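Polyguluronate lyase (Corynebacterium sp., PDB 1UAI) probably cleaves the poly-alpha-L-guluronate blocks of alginate, acting as a lyase built on a jelly-roll beta-sandwich. Local coordinates at residues Ala86-Thr91 / Ser186-Lys191; Ala8-Leu13 / Ala49-Val54; Glu108-Leu113 / Val127-Gly132; Thr96-Glu101 / Val157-Phe162. All coordinates share one frame; numbering follows the deposited sequence.

Contact 1 (Ala86-Thr91 / Ser186-Lys191); sequences ASWSAT and SGNYFK
Trp88 and Asn188 form a single antiparallel hydrogen-bonded pair. Trp88 N gives its hydrogen to Asn188 O at 2.9 Å, on a lone pair in the carbonyl plane. In return Trp88 O takes two: Asn188 N at 3.0 Å, again on a lone pair, and the side-chain Asn188 ND2 at 3.1 Å, tilted 21° from the carbonyl plane. Gly187, at positive phi, faces Trp88 together with Asn188, which makes a G1 beta bulge.

With CG wedged between its backbone N and carbonyl carbon (chi1 39°), the indole lies against the other segment. Asn188 CB sits 3.5 Å from the centroid of its six-membered ring, a CH-pi contact over the face. Farther along, Trp88 CZ2 stands 3.4 Å above the centre of the Phe190 ring, the two planes inclined at 45°. Water 1 joins Ser87 OG to Gly187 N.

In the second shell, Glu77 receives the indole NE1, His95 stacks on Trp88, and His183 binds Asn188 OD1. Tyr189 opens the YFKAG-type motif of this lyase family and meets Arg76 and His119. Main-chain pairing and indole packing thus fix the loop 86-91 against the start of strand 189-192, with the indole N-H satisfied by a carboxylate.

Contact 2 (Ala8-Leu13 / Ala49-Val54); sequences AQQLDL and AKCTGV
Gln10 reaches across to Cys51, Thr52 and Gly53, so the polar part of this contact is essentially one side chain against a loop of backbone. Its chain is bent: chi1 of -71° sets CG beside the backbone N, and chi2 of -70° folds the amide over the Thr52-Gly53 peptide. Gln10 OE1 comes within 3.0 Å of Thr52 C. The N-H of Gly53 is not aimed at that oxygen; it goes to Asn48 OD1, which also takes Thr52 N. The other end of the amide is placed 3.5 Å from the sulfur, Gln10 NE2 to Cys51 SG, and donates to Pro3 O.

Water carries the rest of the polar exchange. Water 4 accepts from Gln10 NE2 at 3.2 Å and donates to Cys51 O at 2.9 Å, bridging the two segments.

Apolar packing takes over toward the interior. Leu11 CD1 lies 3.6 Å from Val54 CG2, the two side chains crossing at a slant, and Gln10 CB touches the same methyl at 3.9 Å. Leu216 of strand 211-223 meets Leu11 as well.

One covalent link stands beside all this, the disulfide from Cys51 to Cys4. Direct bonding between the segments is slight. The Gln10-Pro3 bond steadies the amide from its own side; the link to the 49-54 loop comes from the disulfide, a water bridge and a small hydrophobic patch.

Contact 3 (Glu108-Leu113 / Val127-Gly132); sequences EVKPHL and VFRLEG
Leu113 and Leu130 exchange two backbone hydrogen bonds, Leu130 N to Leu113 O at 2.8 Å and Leu113 N to Leu130 O at 2.9 Å, and Gly132 N adds a third to Pro111 O at 3.0 Å. Pro111, centre of an inverse gamma turn, offers its carbonyl just where strand 124-131 ends.

On the His112-Glu131 face the polar groups interlock. Arg129 NE makes a salt bridge with Glu131 OE2 at 2.7 Å, meeting that oxygen on its anti side, while Glu131 OE1 accepts from His144. This holds the carboxylate flat over the His112 imidazole, planes only 6° apart, with OE2 3.6 Å above the ring centre. Lys110 CG covers the opposite face, and the bend at chi4 (-63°) brings Lys110 NZ back to donate to His112 ND1 at 2.9 Å from 33° out of the ring plane. Lys110 NZ also binds Gln197 O and, with Arg129 NH2, donates to water 5.

Leu113 and Leu130 turn to the other face, where both pack on Phe103 of strand 95-105. The hairpin is therefore amphipathic at this end: hydrocarbon on the Leu113-Leu130 face and, on the other, a charged, partly exposed layer where carboxylate and shared water probably ease the closeness of lysine and arginine.

Contact 4 (Thr96-Glu101 / Val157-Phe162); sequences TMVFRE and VFEGKF
Phe99 and Gly160 fit together as bump and hollow: the phenyl ring lies across the glycine, with Gly160 CA 3.9 Å from the ring centroid as a CH-pi contact over the face. A chi1 of 65° folds the ring across onto the partner strand, flat over the Gly160 backbone. Phe158 and Phe162 flank that glycine on the same face. Phe158 CE1 meets Phe99 CE1 at 3.7 Å, the rings steeply inclined at 80°, and at the next ring carbon Phe158 CZ rests 3.6 Å from Glu101 CG, the two side chains running side by side. Met97 runs alongside Phe162 and brings its CE methyl in plane to the ring edge, 3.7 Å from Phe162 CD2.

The reverse face is more polar. Val98 CG2 lies along the lysine chain, 3.7 Å from Lys161 CD, while Arg100 and Glu159 set their flat groups nearly coplanar: Arg100 NE reaches the anti lone pair of Glu159 OE1 at 2.7 Å, a salt bridge with a weaker bond from NH2.

Regular antiparallel backbone bonds run beneath, among them Gly160 N to Phe99 O at 2.8 Å. Strand 95-105 has strand 211-223 on its other side, and strand 158-165 has strand 168-173. From the facing sheet, Phe128 of strand 124-131 meets Phe99 and Phe162 edge-to-face, and Phe190 of strand 189-192 packs on Met97 and Phe162.

Overall arrangement
Contact 4 lies nearest the middle of the chain and pairs two strands of one sheet of the jelly roll; contact 3 is a hairpin end in the other. They touch through Phe128, which packs on Phe99, Phe158 and Phe162, so the aromatic layer between the sheets belongs to both. Contact 1 reaches the same layer through Phe190 and shares its sheet with contact 3, though the two lie on opposite sides of the chain's centre, their centres about 25 Å apart. Contact 2 touches none of the others. Regular strand pairing dominates contacts 3 and 4, a single bulged bridge contact 1, while peripheral contact 2 relies on water, a small apolar patch and a disulfide leaving Cys51 for Cys4.

Contact 1 (Ala86-Thr91 / Ser186-Lys191)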
loop_
_atom_site.group_PDB
_atom_site.type_symbol
_atom_site.label_atom_id
_atom_site.label_comp_id
_atom_site.label_asym_id
_atom_site.label_seq_id
_atom_site.Cartn_x
_atom_site.Cartn_y
_atom_site.Cartn_z
ATOM N N ALA A 86 -8.709 10.050 -6.821
ATOM C CA ALA A 86 -8.922 10.884 -5.652
ATOM C C ALA A 86 -7.811 11.923 -5.597
ATOM O O ALA A 86 -6.678 11.662 -6.002
ATOM C CB ALA A 86 -8.911 10.035 -4.389
ATOM N N SER A 87 -8.158 13.105 -5.103
ATOM C CA SER A 87 -7.224 14.212 -4.968
ATOM C C SER A 87 -7.790 15.134 -3.899
ATOM O O SER A 87 -8.823 15.771 -4.109
ATOM C CB SER A 87 -7.107 14.965 -6.293
ATOM O OG SER A 87 -6.269 16.099 -6.153
ATOM N N TRP A 88 -7.132 15.207 -2.748
ATOM C CA TRP A 88 -7.632 16.060 -1.683
ATOM C C TRP A 88 -6.585 16.946 -1.025
ATOM O O TRP A 88 -5.376 16.704 -1.107
ATOM C CB TRP A 88 -8.369 15.229 -0.619
ATOM C CG TRP A 88 -7.743 13.905 -0.303
ATOM C CD1 TRP A 88 -8.021 12.704 -0.893
ATOM C CD2 TRP A 88 -6.722 13.648 0.668
ATOM N NE1 TRP A 88 -7.238 11.715 -0.347
ATOM C CE2 TRP A 88 -6.431 12.267 0.612
ATOM C CE3 TRP A 88 -6.025 14.451 1.581
ATOM C CZ2 TRP A 88 -5.470 11.669 1.433
ATOM C CZ3 TRP A 88 -5.067 13.856 2.399
ATOM C CH2 TRP A 88 -4.800 12.476 2.318
ATOM N N SER A 89 -7.088 17.984 -0.370
ATOM C CA SER A 89 -6.284 18.985 0.311
ATOM C C SER A 89 -5.844 18.579 1.708
ATOM O O SER A 89 -6.541 17.844 2.401
ATOM C CB SER A 89 -7.084 20.286 0.396
ATOM O OG SER A 89 -6.475 21.216 1.272
ATOM N N ALA A 90 -4.683 19.074 2.122
ATOM C CA ALA A 90 -4.169 18.789 3.453
ATOM C C ALA A 90 -4.515 19.942 4.399
ATOM O O ALA A 90 -4.375 19.816 5.614
ATOM C CB ALA A 90 -2.656 18.591 3.403
ATOM N N THR A 91 -4.979 21.058 3.835
ATOM C CA THR A 91 -5.325 22.244 4.619
ATOM C C THR A 91 -6.823 22.534 4.706
ATOM O O THR A 91 -7.244 23.482 5.374
ATOM C CB THR A 91 -4.632 23.498 4.052
ATOM O OG1 THR A 91 -5.002 23.668 2.679
ATOM C CG2 THR A 91 -3.121 23.362 4.153
ATOM N N SER A 186 -1.746 20.086 -1.781
ATOM C CA SER A 186 -2.990 19.408 -2.115
ATOM C C SER A 186 -2.636 18.278 -3.077
ATOM O O SER A 186 -1.460 17.948 -3.235
ATOM C CB SER A 186 -3.973 20.381 -2.771
ATOM O OG SER A 186 -4.379 21.383 -1.855
ATOM N N GLY A 187 -3.643 17.688 -3.712
ATOM C CA GLY A 187 -3.393 16.598 -4.640
ATOM C C GLY A 187 -2.992 15.298 -3.960
ATOM O O GLY A 187 -2.334 14.450 -4.561
ATOM N N ASN A 188 -3.392 15.137 -2.703
ATOM C CA ASN A 188 -3.068 13.935 -1.941
ATOM C C ASN A 188 -4.057 12.806 -2.193
ATOM O O ASN A 188 -5.202 13.041 -2.575
ATOM C CB ASN A 188 -3.077 14.242 -0.445
ATOM C CG ASN A 188 -2.102 15.324 -0.070
ATOM O OD1 ASN A 188 -0.892 15.105 -0.068
ATOM N ND2 ASN A 188 -2.620 16.507 0.246
ATOM N N TYR A 189 -3.598 11.578 -1.969
ATOM C CA TYR A 189 -4.434 10.396 -2.108
ATOM C C TYR A 189 -3.803 9.246 -1.336
ATOM O O TYR A 189 -2.598 9.245 -1.067
ATOM C CB TYR A 189 -4.649 10.035 -3.588
ATOM C CG TYR A 189 -3.410 9.685 -4.377
ATOM C CD1 TYR A 189 -2.962 8.367 -4.463
ATOM C CD2 TYR A 189 -2.707 10.667 -5.073
ATOM C CE1 TYR A 189 -1.849 8.035 -5.227
ATOM C CE2 TYR A 189 -1.588 10.345 -5.839
ATOM C CZ TYR A 189 -1.167 9.027 -5.912
ATOM O OH TYR A 189 -0.072 8.692 -6.676
ATOM N N PHE A 190 -4.633 8.282 -0.958
ATOM C CA PHE A 190 -4.181 7.126 -0.195
ATOM C C PHE A 190 -3.862 5.921 -1.076
ATOM O O PHE A 190 -4.386 5.783 -2.188
ATOM C CB PHE A 190 -5.259 6.697 0.808
ATOM C CG PHE A 190 -5.531 7.697 1.901
ATOM C CD1 PHE A 190 -4.533 8.068 2.798
ATOM C CD2 PHE A 190 -6.808 8.228 2.067
ATOM C CE1 PHE A 190 -4.806 8.948 3.847
ATOM C CE2 PHE A 190 -7.091 9.107 3.110
ATOM C CZ PHE A 190 -6.087 9.465 4.003
ATOM N N LYS A 191 -2.997 5.054 -0.556
ATOM C CA LYS A 191 -2.629 3.807 -1.221
ATOM C C LYS A 191 -2.431 2.750 -0.139
ATOM O O LYS A 191 -2.073 3.074 0.995
ATOM C CB LYS A 191 -1.322 3.930 -2.014
ATOM C CG LYS A 191 -1.262 5.086 -2.993
ATOM C CD LYS A 191 -0.211 4.841 -4.065
ATOM C CE LYS A 191 -0.715 3.830 -5.085
ATOM N NZ LYS A 191 0.333 3.433 -6.065
HETATM O O HOH W 1 -6.408 18.283 -4.157
HETATM O O HOH W 2 -3.688 21.664 0.920
#

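Contact 2 (Ala8-Leu13 / Ala49-Val54)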
loop_
_atom_site.group_PDB
_atom_site.type_symbol
_atom_site.label_atom_id
_atom_site.label_comp_id
_atom_site.label_asym_id
_atom_site.label_seq_id
_atom_site.Cartn_x
_atom_site.Cartn_y
_atom_site.Cartn_z
ATOM N N ALA A 8 -12.670 -8.035 -3.849
ATOM C CA ALA A 8 -13.791 -7.111 -3.686
ATOM C C ALA A 8 -14.885 -7.637 -2.756
ATOM O O ALA A 8 -15.806 -6.901 -2.405
ATOM C CB ALA A 8 -14.385 -6.767 -5.050
ATOM N N GLN A 9 -14.794 -8.906 -2.374
ATOM C CA GLN A 9 -15.773 -9.495 -1.463
ATOM C C GLN A 9 -15.271 -9.403 -0.021
ATOM O O GLN A 9 -16.035 -9.601 0.921
ATOM C CB GLN A 9 -16.031 -10.963 -1.815
ATOM C CG GLN A 9 -16.600 -11.180 -3.207
ATOM C CD GLN A 9 -16.770 -12.647 -3.549
ATOM O OE1 GLN A 9 -15.877 -13.457 -3.312
ATOM N NE2 GLN A 9 -17.918 -12.993 -4.124
ATOM N N GLN A 10 -13.987 -9.099 0.141
ATOM C CA GLN A 10 -13.358 -8.981 1.459
ATOM C C GLN A 10 -13.268 -7.535 1.944
ATOM O O GLN A 10 -13.345 -7.266 3.145
ATOM C CB GLN A 10 -11.949 -9.574 1.416
ATOM C CG GLN A 10 -11.893 -11.086 1.300
ATOM C CD GLN A 10 -12.356 -11.779 2.563
ATOM O OE1 GLN A 10 -12.040 -11.345 3.670
ATOM N NE2 GLN A 10 -13.096 -12.872 2.406
ATOM N N LEU A 11 -13.081 -6.614 1.005
ATOM C CA LEU A 11 -12.969 -5.188 1.302
ATOM C C LEU A 11 -13.870 -4.433 0.336
ATOM O O LEU A 11 -14.175 -4.939 -0.742
ATOM C CB LEU A 11 -11.529 -4.714 1.092
ATOM C CG LEU A 11 -10.419 -5.436 1.859
ATOM C CD1 LEU A 11 -9.065 -4.977 1.340
ATOM C CD2 LEU A 11 -10.551 -5.154 3.348
ATOM N N ASP A 12 -14.302 -3.235 0.718
ATOM C CA ASP A 12 -15.134 -2.432 -0.170
ATOM C C ASP A 12 -14.168 -1.713 -1.102
ATOM O O ASP A 12 -13.573 -0.697 -0.737
ATOM C CB ASP A 12 -15.959 -1.406 0.613
ATOM C CG ASP A 12 -16.936 -0.655 -0.274
ATOM O OD1 ASP A 12 -16.739 -0.665 -1.508
ATOM O OD2 ASP A 12 -17.895 -0.051 0.257
ATOM N N LEU A 13 -14.006 -2.254 -2.303
ATOM C CA LEU A 13 -13.089 -1.683 -3.281
ATOM C C LEU A 13 -13.743 -0.712 -4.258
ATOM O O LEU A 13 -13.146 -0.356 -5.272
ATOM C CB LEU A 13 -12.394 -2.806 -4.056
ATOM C CG LEU A 13 -11.574 -3.781 -3.205
ATOM C CD1 LEU A 13 -10.903 -4.799 -4.114
ATOM C CD2 LEU A 13 -10.533 -3.017 -2.398
ATOM N N ALA A 49 -5.797 -17.614 1.259
ATOM C CA ALA A 49 -6.285 -18.980 1.425
ATOM C C ALA A 49 -7.279 -19.128 2.575
ATOM O O ALA A 49 -8.234 -19.899 2.478
ATOM C CB ALA A 49 -5.108 -19.932 1.627
ATOM N N LYS A 50 -7.060 -18.389 3.659
ATOM C CA LYS A 50 -7.945 -18.470 4.816
ATOM C C LYS A 50 -9.255 -17.701 4.664
ATOM O O LYS A 50 -10.100 -17.728 5.558
ATOM C CB LYS A 50 -7.210 -18.006 6.077
ATOM C CG LYS A 50 -6.125 -18.970 6.538
ATOM C CD LYS A 50 -5.490 -18.509 7.841
ATOM C CE LYS A 50 -4.452 -19.506 8.338
ATOM N NZ LYS A 50 -3.317 -19.648 7.386
ATOM N N CYS A 51 -9.422 -17.023 3.530
ATOM C CA CYS A 51 -10.639 -16.262 3.255
ATOM C C CYS A 51 -10.950 -15.233 4.346
ATOM O O CYS A 51 -12.088 -15.125 4.807
ATOM C CB CYS A 51 -11.828 -17.217 3.096
ATOM S SG CYS A 51 -13.353 -16.409 2.511
ATOM N N THR A 52 -9.933 -14.474 4.744
ATOM C CA THR A 52 -10.084 -13.455 5.778
ATOM C C THR A 52 -9.635 -12.070 5.325
ATOM O O THR A 52 -9.919 -11.076 5.990
ATOM C CB THR A 52 -9.277 -13.815 7.036
ATOM O OG1 THR A 52 -7.926 -14.104 6.663
ATOM C CG2 THR A 52 -9.886 -15.020 7.739
ATOM N N GLY A 53 -8.924 -12.003 4.204
ATOM C CA GLY A 53 -8.459 -10.720 3.716
ATOM C C GLY A 53 -7.922 -10.800 2.305
ATOM O O GLY A 53 -8.105 -11.803 1.612
ATOM N N VAL A 54 -7.252 -9.735 1.879
ATOM C CA VAL A 54 -6.696 -9.671 0.538
ATOM C C VAL A 54 -5.180 -9.780 0.545
ATOM O O VAL A 54 -4.488 -9.053 1.260
ATOM C CB VAL A 54 -7.097 -8.351 -0.163
ATOM C CG1 VAL A 54 -6.502 -8.296 -1.568
ATOM C CG2 VAL A 54 -8.613 -8.236 -0.217
HETATM O O HOH W 3 -12.244 -10.246 6.027
HETATM O O HOH W 4 -14.448 -13.441 5.211
#

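Contact 3 (Glu108-Leu113 / Val127-Gly132)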
loop_
_atom_site.group_PDB
_atom_site.type_symbol
_atom_site.label_atom_id
_atom_site.label_comp_id
_atom_site.label_asym_id
_atom_site.label_seq_id
_atom_site.Cartn_x
_atom_site.Cartn_y
_atom_site.Cartn_z
ATOM N N GLU A 108 14.658 -10.864 -0.666
ATOM C CA GLU A 108 15.998 -11.201 -0.208
ATOM C C GLU A 108 16.929 -9.998 -0.333
ATOM O O GLU A 108 16.661 -9.074 -1.101
ATOM C CB GLU A 108 16.566 -12.346 -1.053
ATOM C CG GLU A 108 15.826 -13.667 -0.934
ATOM C CD GLU A 108 15.987 -14.298 0.434
ATOM O OE1 GLU A 108 17.139 -14.388 0.910
ATOM O OE2 GLU A 108 14.970 -14.710 1.029
ATOM N N VAL A 109 18.013 -10.024 0.440
ATOM C CA VAL A 109 19.054 -8.997 0.423
ATOM C C VAL A 109 18.665 -7.604 0.917
ATOM O O VAL A 109 19.346 -7.034 1.768
ATOM C CB VAL A 109 19.656 -8.863 -0.997
ATOM C CG1 VAL A 109 20.883 -7.976 -0.957
ATOM C CG2 VAL A 109 20.006 -10.237 -1.550
ATOM N N LYS A 110 17.589 -7.059 0.358
ATOM C CA LYS A 110 17.075 -5.737 0.710
ATOM C C LYS A 110 15.626 -5.998 1.116
ATOM O O LYS A 110 14.700 -5.799 0.328
ATOM C CB LYS A 110 17.143 -4.823 -0.518
ATOM C CG LYS A 110 16.831 -3.358 -0.264
ATOM C CD LYS A 110 17.029 -2.537 -1.534
ATOM C CE LYS A 110 16.869 -1.046 -1.281
ATOM N NZ LYS A 110 15.493 -0.690 -0.838
ATOM N N PRO A 111 15.415 -6.459 2.361
ATOM C CA PRO A 111 14.086 -6.777 2.896
ATOM C C PRO A 111 13.236 -5.556 3.226
ATOM O O PRO A 111 12.848 -5.351 4.379
ATOM C CB PRO A 111 14.423 -7.604 4.129
ATOM C CG PRO A 111 15.634 -6.895 4.650
ATOM C CD PRO A 111 16.453 -6.630 3.397
ATOM N N HIS A 112 12.926 -4.770 2.197
ATOM C CA HIS A 112 12.161 -3.538 2.349
ATOM C C HIS A 112 10.811 -3.625 1.643
ATOM O O HIS A 112 10.733 -4.005 0.473
ATOM C CB HIS A 112 12.967 -2.370 1.782
ATOM C CG HIS A 112 14.306 -2.178 2.430
ATOM N ND1 HIS A 112 15.197 -1.215 2.010
ATOM C CD2 HIS A 112 14.899 -2.811 3.471
ATOM C CE1 HIS A 112 16.281 -1.261 2.764
ATOM N NE2 HIS A 112 16.125 -2.221 3.658
ATOM N N LEU A 113 9.754 -3.226 2.345
ATOM C CA LEU A 113 8.402 -3.316 1.809
ATOM C C LEU A 113 7.492 -2.224 2.373
ATOM O O LEU A 113 7.476 -1.985 3.581
ATOM C CB LEU A 113 7.852 -4.703 2.154
ATOM C CG LEU A 113 6.416 -5.090 1.809
ATOM C CD1 LEU A 113 6.170 -4.956 0.316
ATOM C CD2 LEU A 113 6.172 -6.520 2.267
ATOM N N VAL A 127 4.755 7.011 4.472
ATOM C CA VAL A 127 4.311 5.637 4.280
ATOM C C VAL A 127 4.715 4.741 5.448
ATOM O O VAL A 127 5.566 5.108 6.263
ATOM C CB VAL A 127 4.926 5.025 2.976
ATOM C CG1 VAL A 127 4.930 6.050 1.856
ATOM C CG2 VAL A 127 6.342 4.530 3.237
ATOM N N PHE A 128 4.074 3.576 5.525
ATOM C CA PHE A 128 4.396 2.561 6.527
ATOM C C PHE A 128 5.387 1.673 5.780
ATOM O O PHE A 128 5.031 1.017 4.794
ATOM C CB PHE A 128 3.152 1.762 6.920
ATOM C CG PHE A 128 2.288 2.438 7.953
ATOM C CD1 PHE A 128 2.222 1.943 9.254
ATOM C CD2 PHE A 128 1.530 3.559 7.626
ATOM C CE1 PHE A 128 1.413 2.552 10.213
ATOM C CE2 PHE A 128 0.717 4.176 8.579
ATOM C CZ PHE A 128 0.660 3.670 9.873
ATOM N N ARG A 129 6.627 1.667 6.255
ATOM C CA ARG A 129 7.708 0.939 5.610
ATOM C C ARG A 129 8.400 -0.055 6.533
ATOM O O ARG A 129 8.919 0.320 7.587
ATOM C CB ARG A 129 8.731 1.957 5.090
ATOM C CG ARG A 129 9.957 1.367 4.414
ATOM C CD ARG A 129 10.984 2.451 4.092
ATOM N NE ARG A 129 12.143 1.897 3.397
ATOM C CZ ARG A 129 12.356 1.995 2.089
ATOM N NH1 ARG A 129 11.496 2.641 1.314
ATOM N NH2 ARG A 129 13.420 1.416 1.547
ATOM N N LEU A 130 8.414 -1.321 6.132
ATOM C CA LEU A 130 9.074 -2.352 6.919
ATOM C C LEU A 130 10.425 -2.707 6.309
ATOM O O LEU A 130 10.539 -2.905 5.096
ATOM C CB LEU A 130 8.221 -3.625 6.988
ATOM C CG LEU A 130 8.837 -4.803 7.757
ATOM C CD1 LEU A 130 8.984 -4.431 9.229
ATOM C CD2 LEU A 130 7.969 -6.044 7.609
ATOM N N GLU A 131 11.447 -2.759 7.159
ATOM C CA GLU A 131 12.793 -3.153 6.753
ATOM C C GLU A 131 13.197 -4.218 7.771
ATOM O O GLU A 131 13.535 -3.898 8.910
ATOM C CB GLU A 131 13.764 -1.967 6.807
ATOM C CG GLU A 131 13.336 -0.791 5.942
ATOM C CD GLU A 131 14.432 0.242 5.741
ATOM O OE1 GLU A 131 15.388 0.282 6.545
ATOM O OE2 GLU A 131 14.333 1.030 4.777
ATOM N N GLY A 132 13.135 -5.486 7.369
ATOM C CA GLY A 132 13.472 -6.566 8.282
ATOM C C GLY A 132 12.402 -6.657 9.357
ATOM O O GLY A 132 11.259 -7.016 9.070
HETATM O O HOH W 5 14.938 2.064 -0.815
#

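Contact 4 (Thr96-Glu101 / Val157-Phe162)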
loop_
_atom_site.group_PDB
_atom_site.type_symbol
_atom_site.label_atom_id
_atom_site.label_comp_id
_atom_site.label_asym_id
_atom_site.label_seq_id
_atom_site.Cartn_x
_atom_site.Cartn_y
_atom_site.Cartn_z
ATOM N N THR A 96 -9.144 10.728 6.352
ATOM C CA THR A 96 -8.725 9.588 7.144
ATOM C C THR A 96 -8.671 8.257 6.419
ATOM O O THR A 96 -9.528 7.955 5.591
ATOM C CB THR A 96 -9.708 9.393 8.331
ATOM O OG1 THR A 96 -9.871 10.632 9.031
ATOM C CG2 THR A 96 -9.212 8.324 9.288
ATOM N N MET A 97 -7.642 7.470 6.725
ATOM C CA MET A 97 -7.565 6.111 6.217
ATOM C C MET A 97 -7.204 5.236 7.402
ATOM O O MET A 97 -6.200 5.469 8.082
ATOM C CB MET A 97 -6.519 5.887 5.119
ATOM C CG MET A 97 -6.424 4.384 4.778
ATOM S SD MET A 97 -5.568 3.894 3.271
ATOM C CE MET A 97 -3.890 4.362 3.685
ATOM N N VAL A 98 -8.061 4.261 7.672
ATOM C CA VAL A 98 -7.826 3.297 8.733
ATOM C C VAL A 98 -7.659 1.971 8.014
ATOM O O VAL A 98 -8.471 1.613 7.159
ATOM C CB VAL A 98 -9.022 3.173 9.696
ATOM C CG1 VAL A 98 -8.751 2.073 10.719
ATOM C CG2 VAL A 98 -9.271 4.496 10.392
ATOM N N PHE A 99 -6.602 1.247 8.347
ATOM C CA PHE A 99 -6.369 -0.035 7.710
ATOM C C PHE A 99 -5.782 -1.027 8.694
ATOM O O PHE A 99 -5.174 -0.646 9.694
ATOM C CB PHE A 99 -5.423 0.136 6.511
ATOM C CG PHE A 99 -4.033 0.581 6.883
ATOM C CD1 PHE A 99 -3.037 -0.353 7.166
ATOM C CD2 PHE A 99 -3.723 1.936 6.973
ATOM C CE1 PHE A 99 -1.758 0.058 7.531
ATOM C CE2 PHE A 99 -2.449 2.355 7.338
ATOM C CZ PHE A 99 -1.464 1.417 7.618
ATOM N N ARG A 100 -6.012 -2.305 8.425
ATOM C CA ARG A 100 -5.456 -3.369 9.244
ATOM C C ARG A 100 -4.736 -4.265 8.263
ATOM O O ARG A 100 -5.333 -4.743 7.299
ATOM C CB ARG A 100 -6.547 -4.151 9.971
ATOM C CG ARG A 100 -7.169 -3.376 11.109
ATOM C CD ARG A 100 -8.205 -4.189 11.852
ATOM N NE ARG A 100 -8.949 -3.349 12.783
ATOM C CZ ARG A 100 -9.999 -3.757 13.484
ATOM N NH1 ARG A 100 -10.433 -5.005 13.362
ATOM N NH2 ARG A 100 -10.621 -2.916 14.298
ATOM N N GLU A 101 -3.446 -4.476 8.489
ATOM C CA GLU A 101 -2.678 -5.307 7.583
ATOM C C GLU A 101 -1.550 -6.004 8.307
ATOM O O GLU A 101 -1.264 -5.728 9.476
ATOM C CB GLU A 101 -2.087 -4.459 6.447
ATOM C CG GLU A 101 -1.019 -3.464 6.897
ATOM C CD GLU A 101 -0.448 -2.639 5.750
ATOM O OE1 GLU A 101 -1.137 -2.500 4.714
ATOM O OE2 GLU A 101 0.679 -2.113 5.882
ATOM N N VAL A 157 -0.867 -8.789 12.553
ATOM C CA VAL A 157 -1.792 -7.774 12.079
ATOM C C VAL A 157 -1.752 -6.565 13.001
ATOM O O VAL A 157 -1.768 -6.702 14.225
ATOM C CB VAL A 157 -3.240 -8.311 12.032
ATOM C CG1 VAL A 157 -4.194 -7.214 11.574
ATOM C CG2 VAL A 157 -3.319 -9.505 11.095
ATOM N N PHE A 158 -1.675 -5.380 12.405
ATOM C CA PHE A 158 -1.677 -4.142 13.170
ATOM C C PHE A 158 -2.656 -3.196 12.501
ATOM O O PHE A 158 -3.044 -3.400 11.344
ATOM C CB PHE A 158 -0.275 -3.511 13.220
ATOM C CG PHE A 158 0.220 -3.003 11.891
ATOM C CD1 PHE A 158 -0.029 -1.692 11.486
ATOM C CD2 PHE A 158 0.930 -3.841 11.041
ATOM C CE1 PHE A 158 0.428 -1.228 10.250
ATOM C CE2 PHE A 158 1.388 -3.389 9.807
ATOM C CZ PHE A 158 1.138 -2.081 9.410
ATOM N N GLU A 159 -3.075 -2.178 13.241
ATOM C CA GLU A 159 -3.999 -1.196 12.710
ATOM C C GLU A 159 -3.265 0.122 12.534
ATOM O O GLU A 159 -2.719 0.675 13.489
ATOM C CB GLU A 159 -5.191 -1.016 13.654
ATOM C CG GLU A 159 -6.248 -0.051 13.138
ATOM C CD GLU A 159 -7.510 -0.072 13.979
ATOM O OE1 GLU A 159 -8.185 -1.121 14.013
ATOM O OE2 GLU A 159 -7.826 0.957 14.610
ATOM N N GLY A 160 -3.230 0.606 11.299
ATOM C CA GLY A 160 -2.582 1.871 11.028
ATOM C C GLY A 160 -3.639 2.899 10.693
ATOM O O GLY A 160 -4.733 2.556 10.239
ATOM N N LYS A 161 -3.329 4.164 10.937
ATOM C CA LYS A 161 -4.269 5.223 10.619
ATOM C C LYS A 161 -3.569 6.520 10.266
ATOM O O LYS A 161 -2.595 6.911 10.912
ATOM C CB LYS A 161 -5.230 5.485 11.786
ATOM C CG LYS A 161 -6.262 6.577 11.488
ATOM C CD LYS A 161 -7.331 6.701 12.567
ATOM C CE LYS A 161 -6.770 7.220 13.879
ATOM N NZ LYS A 161 -7.848 7.443 14.885
ATOM N N PHE A 162 -4.061 7.161 9.212
ATOM C CA PHE A 162 -3.568 8.461 8.778
ATOM C C PHE A 162 -4.744 9.413 8.965
ATOM O O PHE A 162 -5.862 9.100 8.550
ATOM C CB PHE A 162 -3.252 8.498 7.280
ATOM C CG PHE A 162 -2.024 7.745 6.865
ATOM C CD1 PHE A 162 -0.754 8.171 7.238
ATOM C CD2 PHE A 162 -2.139 6.661 6.001
ATOM C CE1 PHE A 162 0.385 7.530 6.746
ATOM C CE2 PHE A 162 -1.011 6.015 5.506
ATOM C CZ PHE A 162 0.254 6.450 5.876
#